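Local atomic coordinates of GNA33 (Neisseria gonorrhoeae FA 1090, PDB entry 2G5D), a protein that probably acts as a lytic transglycosylase, cleaving the MurNAc-GlcNAc linkage of peptidoglycan at chain ends and leaving a 1,6-anhydro bond in the MurNAc residue. Residues P144-S149 with L208-R213; R273-K278 with Q289-Y294; T357-T362 with Y387-G392. One frame throughout, in Å; residues are numbered along the deposited sequence.

Contact 1. Residues P144-S149 with L208-R213; sequences PDDFIS and LPYHTR
The ring of Tyr-210 is sandwiched: one face receives the edge of Phe-147, whose CD1 stands above the ring centre, 3.7 Å from Tyr-210 CG, while the opposite face, toward its rim, carries CD2 of the following residue, His-211. The two aromatic planes stand at 77° with their centroids 5.1 Å apart, a T-shaped pair in which Phe-147 supplies the edge. At the edge of the tyrosine ring, near its plane, lies the carboxylate of Asp-146, and Pro-144 comes in obliquely, its CG 3.8 Å from Tyr-210 CZ. The phenol therefore reaches right across to the type I turn formed by Pro-144 to Phe-147, and that turn provides all three of its partners across the contact. Tyr-210 OH donates to Asp-146 OD1 over a short 2.5 Å, on the syn side of the carboxylate and 25° out of its plane. Asp-146 can accept it because CG sits between the backbone N and the carbonyl carbon (chi1 65°), bringing the carboxylate nearer than the start of the side chain would suggest. Its other oxygen, OD2, forms a salt bridge with Lys-224, which also binds His-211 NE2. Phe-314 of strand 313-317 touches Pro-144 and Tyr-210 and makes a second edge-to-face pair with Phe-147. Tyrosine suits this place because its ring packs against Phe-147, Pro-144 and Phe-314 while its hydroxyl meets a carboxylate. OD1 accepts the phenol's hydrogen bond and OD2 faces the lysine's charge, which would probably favour the ionised form and help fix the carboxylate's rotation.

Contact 2. Residues R273-K278 with Q289-Y294; sequences RYMADK and QGIKAY
Between 273-278 and 289-294 the contact is apolar, all of it through Met-275 on the first side. Its sulfur lies against the branched side chain of Ile-291, with Met-275 SD 3.8 Å from Ile-291 CG1 and CG2 only slightly farther, at 4.0 Å. The terminal methyl turns to another neighbour: Met-275 CE comes within 3.5 Å of Tyr-294 CD2, approaching the ring obliquely, and the two side chains run past each other in opposite directions. A bend at the end of the methionine chain (chi3 82°) separates these two tasks, letting sulfur and methyl serve residues three apart on the facing helix. The flexible, unbranched methionine suits such a place, since it can shape itself to a rigid isoleucine and a flat ring at once. No polar bond links the two segments; Tyr-274 and Lys-292 turn their polar ends to Glu-304 and Glu-236. Within the second helix, Tyr-294 N is bonded to Gly-290 O at 3.0 Å, a regular helical turn. Met-275 is thus the apolar link between two helices that follow one another along the chain, 271-276 and 288-297, within the MltA-specific insert range. Val-305 of helix 302-306, touching Met-275, and Phe-239 of helix 234-243, touching Ile-291, complete the apolar cluster.

Contact 3. Residues T357-T362 with Y387-G392; sequences TAHPVT and YFWGYG
Trp-389 gives up the largest area in this contact, and its indole is met by two consecutive residues of the loop that follows strand 352-358, Pro-360 and His-359. Pro-360 presents the CG and CD corner of its ring to the six-membered part of the indole: both Pro-360 CG and Pro-360 CD lie 3.5 Å from Trp-389 CZ2. The two side chains come from opposite directions, the proline meeting the indole obliquely. A compact, rigid pyrrolidine suits a place where it must lie close against a broad ring. His-359 turns its CG anti to the backbone N (chi1 -168°), which brings the imidazole, rather than the base of the side chain, near the tryptophan. The edge of the indole points at the imidazole face in an offset edge-to-face pair, with centroids 5.7 Å apart and planes at 65°; Trp-389 CH2 is 4.1 Å from His-359 NE2. The other nitrogen steadies the loop: His-359 ND1 accepts bonds from Val-361 N and Thr-362 N, each at 3.2 Å and nearly straight, though both donors are tilted from the ring plane. Two backbone N-H groups on one nitrogen hold the imidazole in its rotation. Within its own strand, Tyr-387 CE2 lies over the centre of one indole face; Leu-398 of helix 393-401 touches both His-359 and Trp-389, and the indole NE1 is bonded to Gln-402 OE1. The arrangement joins a loop to strand 384-391 of the 3D domain, a family of the double-psi beta-barrel clan, consistent with a barrel of that kind.

In the fold
Following the chain from the N terminus, contact 1 is the first to close, joining the turn before strand 148-151 to the segment leaving strand 206-209, so that strands 163-165, 182-184 and 197-203 of the same five-stranded sheet lie between them. Contact 2 then closes a short loop, with ten residues between its segments, and ties helix 271-276 to helix 288-297. Both belong to the MltA-specific insert, with nearest atoms about 11 Å apart. Contact 3 closes last, within the 3D domain, bridging the end of strand 352-358 and strand 384-391. The three loops follow in series, none nesting or crossing; contacts 1 and 3 lie on opposite sides of the chain's centre.

Contact 1. Residues P144-S149 with L208-R213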
loop_
_atom_site.group_PDB
_atom_site.type_symbol
_atom_site.label_atom_id
_atom_site.label_comp_id
_atom_site.label_asym_id
_atom_site.label_seq_id
_atom_site.Cartn_x
_atom_site.Cartn_y
_atom_site.Cartn_z
ATOM N N PRO A 144 1.049 -7.940 -19.747
ATOM C CA PRO A 144 0.979 -8.755 -20.966
ATOM C C PRO A 144 0.972 -7.943 -22.265
ATOM O O PRO A 144 0.622 -6.762 -22.264
ATOM C CB PRO A 144 -0.340 -9.511 -20.804
ATOM C CG PRO A 144 -0.588 -9.527 -19.355
ATOM C CD PRO A 144 -0.075 -8.226 -18.842
ATOM N N ASP A 145 1.366 -8.589 -23.360
ATOM C CA ASP A 145 1.416 -7.966 -24.684
ATOM C C ASP A 145 0.046 -7.540 -25.223
ATOM O O ASP A 145 -0.039 -6.675 -26.092
ATOM C CB ASP A 145 2.058 -8.928 -25.680
ATOM C CG ASP A 145 3.475 -9.310 -25.306
ATOM O OD1 ASP A 145 4.029 -8.721 -24.344
ATOM O OD2 ASP A 145 4.033 -10.200 -25.989
ATOM N N ASP A 146 -1.020 -8.157 -24.721
ATOM C CA ASP A 146 -2.374 -7.904 -25.219
ATOM C C ASP A 146 -3.292 -7.329 -24.136
ATOM O O ASP A 146 -4.513 -7.312 -24.279
ATOM C CB ASP A 146 -2.979 -9.199 -25.778
ATOM C CG ASP A 146 -3.193 -10.264 -24.705
ATOM O OD1 ASP A 146 -2.400 -10.326 -23.734
ATOM O OD2 ASP A 146 -4.161 -11.043 -24.833
ATOM N N PHE A 147 -2.694 -6.871 -23.047
ATOM C CA PHE A 147 -3.438 -6.331 -21.921
ATOM C C PHE A 147 -3.724 -4.862 -22.202
ATOM O O PHE A 147 -2.801 -4.064 -22.307
ATOM C CB PHE A 147 -2.605 -6.505 -20.654
ATOM C CG PHE A 147 -3.259 -6.001 -19.402
ATOM C CD1 PHE A 147 -4.040 -6.845 -18.628
ATOM C CD2 PHE A 147 -3.055 -4.694 -18.969
ATOM C CE1 PHE A 147 -4.627 -6.391 -17.452
ATOM C CE2 PHE A 147 -3.648 -4.234 -17.802
ATOM C CZ PHE A 147 -4.437 -5.096 -17.041
ATOM N N ILE A 148 -5.001 -4.520 -22.360
ATOM C CA ILE A 148 -5.410 -3.160 -22.736
ATOM C C ILE A 148 -6.318 -2.531 -21.669
ATOM O O ILE A 148 -7.412 -3.034 -21.386
ATOM C CB ILE A 148 -6.057 -3.102 -24.177
ATOM C CG1 ILE A 148 -4.981 -3.069 -25.266
ATOM C CG2 ILE A 148 -6.943 -1.863 -24.364
ATOM C CD1 ILE A 148 -4.661 -4.400 -25.864
ATOM N N SER A 149 -5.845 -1.433 -21.081
ATOM C CA SER A 149 -6.623 -0.688 -20.096
ATOM C C SER A 149 -7.427 0.429 -20.758
ATOM O O SER A 149 -6.888 1.227 -21.528
ATOM C CB SER A 149 -5.715 -0.122 -18.999
ATOM O OG SER A 149 -6.467 0.569 -18.015
ATOM N N LEU A 208 -13.011 -8.459 -24.485
ATOM C CA LEU A 208 -13.422 -9.373 -23.419
ATOM C C LEU A 208 -12.604 -9.126 -22.157
ATOM O O LEU A 208 -11.439 -8.728 -22.260
ATOM C CB LEU A 208 -13.199 -10.824 -23.853
ATOM C CG LEU A 208 -13.484 -11.245 -25.296
ATOM C CD1 LEU A 208 -12.696 -12.500 -25.622
ATOM C CD2 LEU A 208 -14.977 -11.450 -25.513
ATOM N N PRO A 209 -13.198 -9.375 -20.966
ATOM C CA PRO A 209 -12.442 -9.320 -19.708
ATOM C C PRO A 209 -11.104 -10.047 -19.836
ATOM O O PRO A 209 -11.027 -11.061 -20.532
ATOM C CB PRO A 209 -13.357 -10.055 -18.724
ATOM C CG PRO A 209 -14.724 -9.771 -19.226
ATOM C CD PRO A 209 -14.621 -9.700 -20.732
ATOM N N TYR A 210 -10.055 -9.515 -19.206
ATOM C CA TYR A 210 -8.757 -10.166 -19.248
ATOM C C TYR A 210 -8.774 -11.463 -18.432
ATOM O O TYR A 210 -9.710 -11.713 -17.659
ATOM C CB TYR A 210 -7.601 -9.234 -18.812
ATOM C CG TYR A 210 -6.299 -9.660 -19.449
ATOM C CD1 TYR A 210 -5.329 -10.360 -18.722
ATOM C CD2 TYR A 210 -6.072 -9.436 -20.809
ATOM C CE1 TYR A 210 -4.151 -10.797 -19.335
ATOM C CE2 TYR A 210 -4.913 -9.859 -21.423
ATOM C CZ TYR A 210 -3.953 -10.539 -20.681
ATOM O OH TYR A 210 -2.811 -10.966 -21.312
ATOM N N HIS A 211 -7.753 -12.291 -18.640
ATOM C CA HIS A 211 -7.617 -13.595 -17.990
ATOM C C HIS A 211 -7.641 -13.508 -16.455
ATOM O O HIS A 211 -7.165 -12.540 -15.862
ATOM C CB HIS A 211 -6.331 -14.274 -18.461
ATOM C CG HIS A 211 -6.296 -14.561 -19.931
ATOM N ND1 HIS A 211 -7.068 -15.540 -20.517
ATOM C CD2 HIS A 211 -5.559 -14.015 -20.929
ATOM C CE1 HIS A 211 -6.818 -15.579 -21.813
ATOM N NE2 HIS A 211 -5.907 -14.664 -22.090
ATOM N N THR A 212 -8.219 -14.537 -15.838
ATOM C CA THR A 212 -8.350 -14.642 -14.385
ATOM C C THR A 212 -7.133 -15.374 -13.847
ATOM O O THR A 212 -6.410 -16.010 -14.620
ATOM C CB THR A 212 -9.604 -15.453 -13.995
ATOM O OG1 THR A 212 -9.561 -16.723 -14.654
ATOM C CG2 THR A 212 -10.885 -14.729 -14.378
ATOM N N ARG A 213 -6.912 -15.284 -12.531
ATOM C CA ARG A 213 -5.799 -15.990 -11.873
ATOM C C ARG A 213 -5.743 -17.472 -12.233
ATOM O O ARG A 213 -4.679 -17.985 -12.553
ATOM C CB ARG A 213 -5.857 -15.845 -10.350
ATOM C CG ARG A 213 -4.703 -16.529 -9.627
ATOM C CD ARG A 213 -4.732 -16.271 -8.141
ATOM N NE ARG A 213 -4.482 -14.871 -7.817
ATOM C CZ ARG A 213 -3.275 -14.310 -7.681
ATOM N NH1 ARG A 213 -2.154 -15.015 -7.818
ATOM N NH2 ARG A 213 -3.199 -13.027 -7.385
#

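Contact 2. Residues R273-K278 with Q289-Y294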
loop_
_atom_site.group_PDB
_atom_site.type_symbol
_atom_site.label_atom_id
_atom_site.label_comp_id
_atom_site.label_asym_id
_atom_site.label_seq_id
_atom_site.Cartn_x
_atom_site.Cartn_y
_atom_site.Cartn_z
ATOM N N ARG A 273 -10.219 -17.661 3.801
ATOM C CA ARG A 273 -11.630 -17.841 4.141
ATOM C C ARG A 273 -12.235 -18.981 3.338
ATOM O O ARG A 273 -13.136 -19.665 3.821
ATOM C CB ARG A 273 -12.440 -16.555 3.930
ATOM C CG ARG A 273 -12.124 -15.441 4.921
ATOM C CD ARG A 273 -13.071 -14.240 4.782
ATOM N NE ARG A 273 -12.355 -12.991 5.035
ATOM C CZ ARG A 273 -12.010 -12.109 4.096
ATOM N NH1 ARG A 273 -12.349 -12.302 2.822
ATOM N NH2 ARG A 273 -11.334 -11.017 4.434
ATOM N N TYR A 274 -11.742 -19.183 2.115
ATOM C CA TYR A 274 -12.164 -20.319 1.298
ATOM C C TYR A 274 -11.767 -21.658 1.937
ATOM O O TYR A 274 -12.589 -22.572 2.042
ATOM C CB TYR A 274 -11.613 -20.223 -0.129
ATOM C CG TYR A 274 -11.902 -21.456 -0.964
ATOM C CD1 TYR A 274 -13.149 -21.634 -1.562
ATOM C CD2 TYR A 274 -10.935 -22.455 -1.139
ATOM C CE1 TYR A 274 -13.434 -22.772 -2.323
ATOM C CE2 TYR A 274 -11.208 -23.597 -1.900
ATOM C CZ TYR A 274 -12.463 -23.745 -2.489
ATOM O OH TYR A 274 -12.756 -24.861 -3.245
ATOM N N MET A 275 -10.509 -21.762 2.357
ATOM C CA MET A 275 -9.969 -22.978 2.956
ATOM C C MET A 275 -10.628 -23.374 4.276
ATOM O O MET A 275 -10.723 -24.561 4.586
ATOM C CB MET A 275 -8.466 -22.824 3.168
ATOM C CG MET A 275 -7.650 -22.907 1.889
ATOM S SD MET A 275 -5.920 -22.615 2.218
ATOM C CE MET A 275 -5.391 -24.227 2.767
ATOM N N ALA A 276 -11.081 -22.376 5.039
ATOM C CA ALA A 276 -11.629 -22.571 6.383
ATOM C C ALA A 276 -12.973 -23.295 6.386
ATOM O O ALA A 276 -13.223 -24.160 7.238
ATOM C CB ALA A 276 -11.742 -21.246 7.099
ATOM N N ASP A 277 -13.837 -22.933 5.441
ATOM C CA ASP A 277 -15.128 -23.593 5.298
ATOM C C ASP A 277 -15.134 -24.639 4.181
ATOM O O ASP A 277 -16.170 -24.879 3.556
ATOM C CB ASP A 277 -16.248 -22.564 5.101
ATOM C CG ASP A 277 -16.031 -21.687 3.879
ATOM O OD1 ASP A 277 -15.774 -20.475 4.061
ATOM O OD2 ASP A 277 -16.132 -22.205 2.744
ATOM N N LYS A 278 -13.983 -25.268 3.944
ATOM C CA LYS A 278 -13.886 -26.333 2.938
ATOM C C LYS A 278 -13.722 -27.800 3.405
ATOM O O LYS A 278 -14.059 -28.701 2.636
ATOM C CB LYS A 278 -12.867 -25.983 1.850
ATOM C CG LYS A 278 -13.500 -25.355 0.613
ATOM C CD LYS A 278 -14.409 -26.337 -0.125
ATOM C CE LYS A 278 -15.247 -25.627 -1.176
ATOM N NZ LYS A 278 -15.563 -26.502 -2.344
ATOM N N GLN A 289 2.231 -18.874 5.924
ATOM C CA GLN A 289 3.094 -19.991 6.294
ATOM C C GLN A 289 2.323 -21.306 6.516
ATOM O O GLN A 289 2.823 -22.388 6.202
ATOM C CB GLN A 289 3.915 -19.611 7.538
ATOM C CG GLN A 289 4.553 -18.198 7.482
ATOM C CD GLN A 289 3.604 -17.070 7.925
ATOM O OE1 GLN A 289 2.888 -17.194 8.925
ATOM N NE2 GLN A 289 3.614 -15.955 7.188
ATOM N N GLY A 290 1.113 -21.194 7.063
ATOM C CA GLY A 290 0.210 -22.330 7.226
ATOM C C GLY A 290 -0.383 -22.824 5.911
ATOM O O GLY A 290 -0.574 -24.023 5.722
ATOM N N ILE A 291 -0.681 -21.909 4.991
ATOM C CA ILE A 291 -1.138 -22.312 3.658
ATOM C C ILE A 291 0.024 -22.942 2.869
ATOM O O ILE A 291 -0.148 -23.946 2.167
ATOM C CB ILE A 291 -1.812 -21.131 2.892
ATOM C CG1 ILE A 291 -3.050 -20.652 3.655
ATOM C CG2 ILE A 291 -2.192 -21.535 1.472
ATOM C CD1 ILE A 291 -3.631 -19.335 3.168
ATOM N N LYS A 292 1.209 -22.364 3.011
ATOM C CA LYS A 292 2.397 -22.895 2.372
ATOM C C LYS A 292 2.670 -24.350 2.795
ATOM O O LYS A 292 2.924 -25.207 1.939
ATOM C CB LYS A 292 3.604 -21.997 2.661
ATOM C CG LYS A 292 4.902 -22.494 2.059
ATOM C CD LYS A 292 6.066 -21.645 2.510
ATOM C CE LYS A 292 7.350 -22.212 1.963
ATOM N NZ LYS A 292 8.495 -21.306 2.184
ATOM N N ALA A 293 2.589 -24.619 4.102
ATOM C CA ALA A 293 2.814 -25.964 4.644
ATOM C C ALA A 293 1.697 -26.952 4.271
ATOM O O ALA A 293 1.975 -28.117 3.938
ATOM C CB ALA A 293 3.023 -25.915 6.154
ATOM N N TYR A 294 0.445 -26.486 4.309
ATOM C CA TYR A 294 -0.691 -27.307 3.883
ATOM C C TYR A 294 -0.557 -27.729 2.408
ATOM O O TYR A 294 -0.881 -28.856 2.042
ATOM C CB TYR A 294 -2.032 -26.589 4.124
ATOM C CG TYR A 294 -3.235 -27.360 3.598
ATOM C CD1 TYR A 294 -3.939 -28.236 4.418
ATOM C CD2 TYR A 294 -3.648 -27.231 2.265
ATOM C CE1 TYR A 294 -5.033 -28.960 3.931
ATOM C CE2 TYR A 294 -4.732 -27.942 1.773
ATOM C CZ TYR A 294 -5.421 -28.805 2.606
ATOM O OH TYR A 294 -6.501 -29.517 2.113
#

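Contact 3. Residues T357-T362 with Y387-G392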
loop_
_atom_site.group_PDB
_atom_site.type_symbol
_atom_site.label_atom_id
_atom_site.label_comp_id
_atom_site.label_asym_id
_atom_site.label_seq_id
_atom_site.Cartn_x
_atom_site.Cartn_y
_atom_site.Cartn_z
ATOM N N THR A 357 0.110 4.073 19.562
ATOM C CA THR A 357 -0.507 2.750 19.557
ATOM C C THR A 357 0.241 1.758 20.453
ATOM O O THR A 357 0.927 2.164 21.392
ATOM C CB THR A 357 -0.792 2.248 18.078
ATOM O OG1 THR A 357 -1.507 1.010 18.096
ATOM C CG2 THR A 357 0.474 2.131 17.243
ATOM N N ALA A 358 0.066 0.468 20.196
ATOM C CA ALA A 358 0.837 -0.564 20.883
ATOM C C ALA A 358 1.656 -1.371 19.877
ATOM O O ALA A 358 1.172 -1.696 18.789
ATOM C CB ALA A 358 -0.078 -1.466 21.678
ATOM N N HIS A 359 2.903 -1.661 20.240
ATOM C CA HIS A 359 3.761 -2.556 19.468
ATOM C C HIS A 359 3.101 -3.937 19.300
ATOM O O HIS A 359 2.703 -4.539 20.289
ATOM C CB HIS A 359 5.136 -2.669 20.126
ATOM C CG HIS A 359 6.162 -3.340 19.266
ATOM N ND1 HIS A 359 6.189 -4.704 19.059
ATOM C CD2 HIS A 359 7.204 -2.832 18.564
ATOM C CE1 HIS A 359 7.196 -5.004 18.261
ATOM N NE2 HIS A 359 7.829 -3.886 17.949
ATOM N N PRO A 360 2.957 -4.421 18.044
ATOM C CA PRO A 360 2.242 -5.676 17.720
ATOM C C PRO A 360 2.750 -6.965 18.375
ATOM O O PRO A 360 2.010 -7.954 18.399
ATOM C CB PRO A 360 2.354 -5.773 16.188
ATOM C CG PRO A 360 3.470 -4.896 15.823
ATOM C CD PRO A 360 3.445 -3.765 16.818
ATOM N N VAL A 361 3.980 -6.971 18.891
ATOM C CA VAL A 361 4.468 -8.136 19.637
ATOM C C VAL A 361 4.744 -7.823 21.114
ATOM O O VAL A 361 4.243 -8.532 21.996
ATOM C CB VAL A 361 5.680 -8.868 18.938
ATOM C CG1 VAL A 361 5.426 -9.062 17.435
ATOM C CG2 VAL A 361 7.006 -8.137 19.158
ATOM N N THR A 362 5.507 -6.764 21.393
ATOM C CA THR A 362 5.823 -6.383 22.790
ATOM C C THR A 362 4.645 -5.760 23.550
ATOM O O THR A 362 4.668 -5.678 24.789
ATOM C CB THR A 362 7.062 -5.439 22.906
ATOM O OG1 THR A 362 6.746 -4.131 22.397
ATOM C CG2 THR A 362 8.265 -6.024 22.175
ATOM N N TYR A 387 0.212 0.421 9.080
ATOM C CA TYR A 387 1.547 0.796 9.481
ATOM C C TYR A 387 2.547 0.006 8.638
ATOM O O TYR A 387 2.524 -1.222 8.656
ATOM C CB TYR A 387 1.691 0.503 10.988
ATOM C CG TYR A 387 2.981 0.975 11.578
ATOM C CD1 TYR A 387 3.092 2.240 12.130
ATOM C CD2 TYR A 387 4.102 0.161 11.576
ATOM C CE1 TYR A 387 4.306 2.693 12.660
ATOM C CE2 TYR A 387 5.314 0.601 12.104
ATOM C CZ TYR A 387 5.406 1.862 12.636
ATOM O OH TYR A 387 6.589 2.279 13.175
ATOM N N PHE A 388 3.383 0.698 7.849
ATOM C CA PHE A 388 4.314 -0.004 6.978
ATOM C C PHE A 388 5.571 -0.424 7.740
ATOM O O PHE A 388 6.333 0.411 8.222
ATOM C CB PHE A 388 4.660 0.799 5.702
ATOM C CG PHE A 388 5.606 0.073 4.783
ATOM C CD1 PHE A 388 5.230 -1.132 4.184
ATOM C CD2 PHE A 388 6.883 0.564 4.551
ATOM C CE1 PHE A 388 6.096 -1.825 3.377
ATOM C CE2 PHE A 388 7.751 -0.119 3.733
ATOM C CZ PHE A 388 7.356 -1.314 3.136
ATOM N N TRP A 389 5.773 -1.736 7.854
ATOM C CA TRP A 389 6.872 -2.263 8.651
ATOM C C TRP A 389 8.218 -2.406 7.940
ATOM O O TRP A 389 9.239 -2.539 8.604
ATOM C CB TRP A 389 6.465 -3.568 9.341
ATOM C CG TRP A 389 5.673 -3.328 10.588
ATOM C CD1 TRP A 389 4.320 -3.495 10.762
ATOM C CD2 TRP A 389 6.182 -2.877 11.850
ATOM N NE1 TRP A 389 3.962 -3.183 12.059
ATOM C CE2 TRP A 389 5.088 -2.814 12.750
ATOM C CE3 TRP A 389 7.460 -2.529 12.315
ATOM C CZ2 TRP A 389 5.232 -2.389 14.081
ATOM C CZ3 TRP A 389 7.604 -2.128 13.658
ATOM C CH2 TRP A 389 6.496 -2.059 14.514
ATOM N N GLY A 390 8.238 -2.318 6.611
ATOM C CA GLY A 390 9.470 -2.482 5.858
ATOM C C GLY A 390 9.486 -3.809 5.127
ATOM O O GLY A 390 8.445 -4.448 4.955
ATOM N N TYR A 391 10.685 -4.228 4.734
ATOM C CA TYR A 391 10.853 -5.407 3.904
ATOM C C TYR A 391 11.423 -6.577 4.704
ATOM O O TYR A 391 12.135 -6.375 5.685
ATOM C CB TYR A 391 11.718 -5.069 2.674
ATOM C CG TYR A 391 13.208 -5.421 2.763
ATOM C CD1 TYR A 391 14.173 -4.444 3.068
ATOM C CD2 TYR A 391 13.649 -6.712 2.496
ATOM C CE1 TYR A 391 15.544 -4.772 3.123
ATOM C CE2 TYR A 391 15.004 -7.054 2.550
ATOM C CZ TYR A 391 15.949 -6.083 2.864
ATOM O OH TYR A 391 17.289 -6.456 2.903
ATOM N N GLY A 392 11.094 -7.799 4.288
ATOM C CA GLY A 392 11.689 -8.984 4.877
ATOM C C GLY A 392 10.813 -9.721 5.869
ATOM O O GLY A 392 9.689 -9.293 6.163
#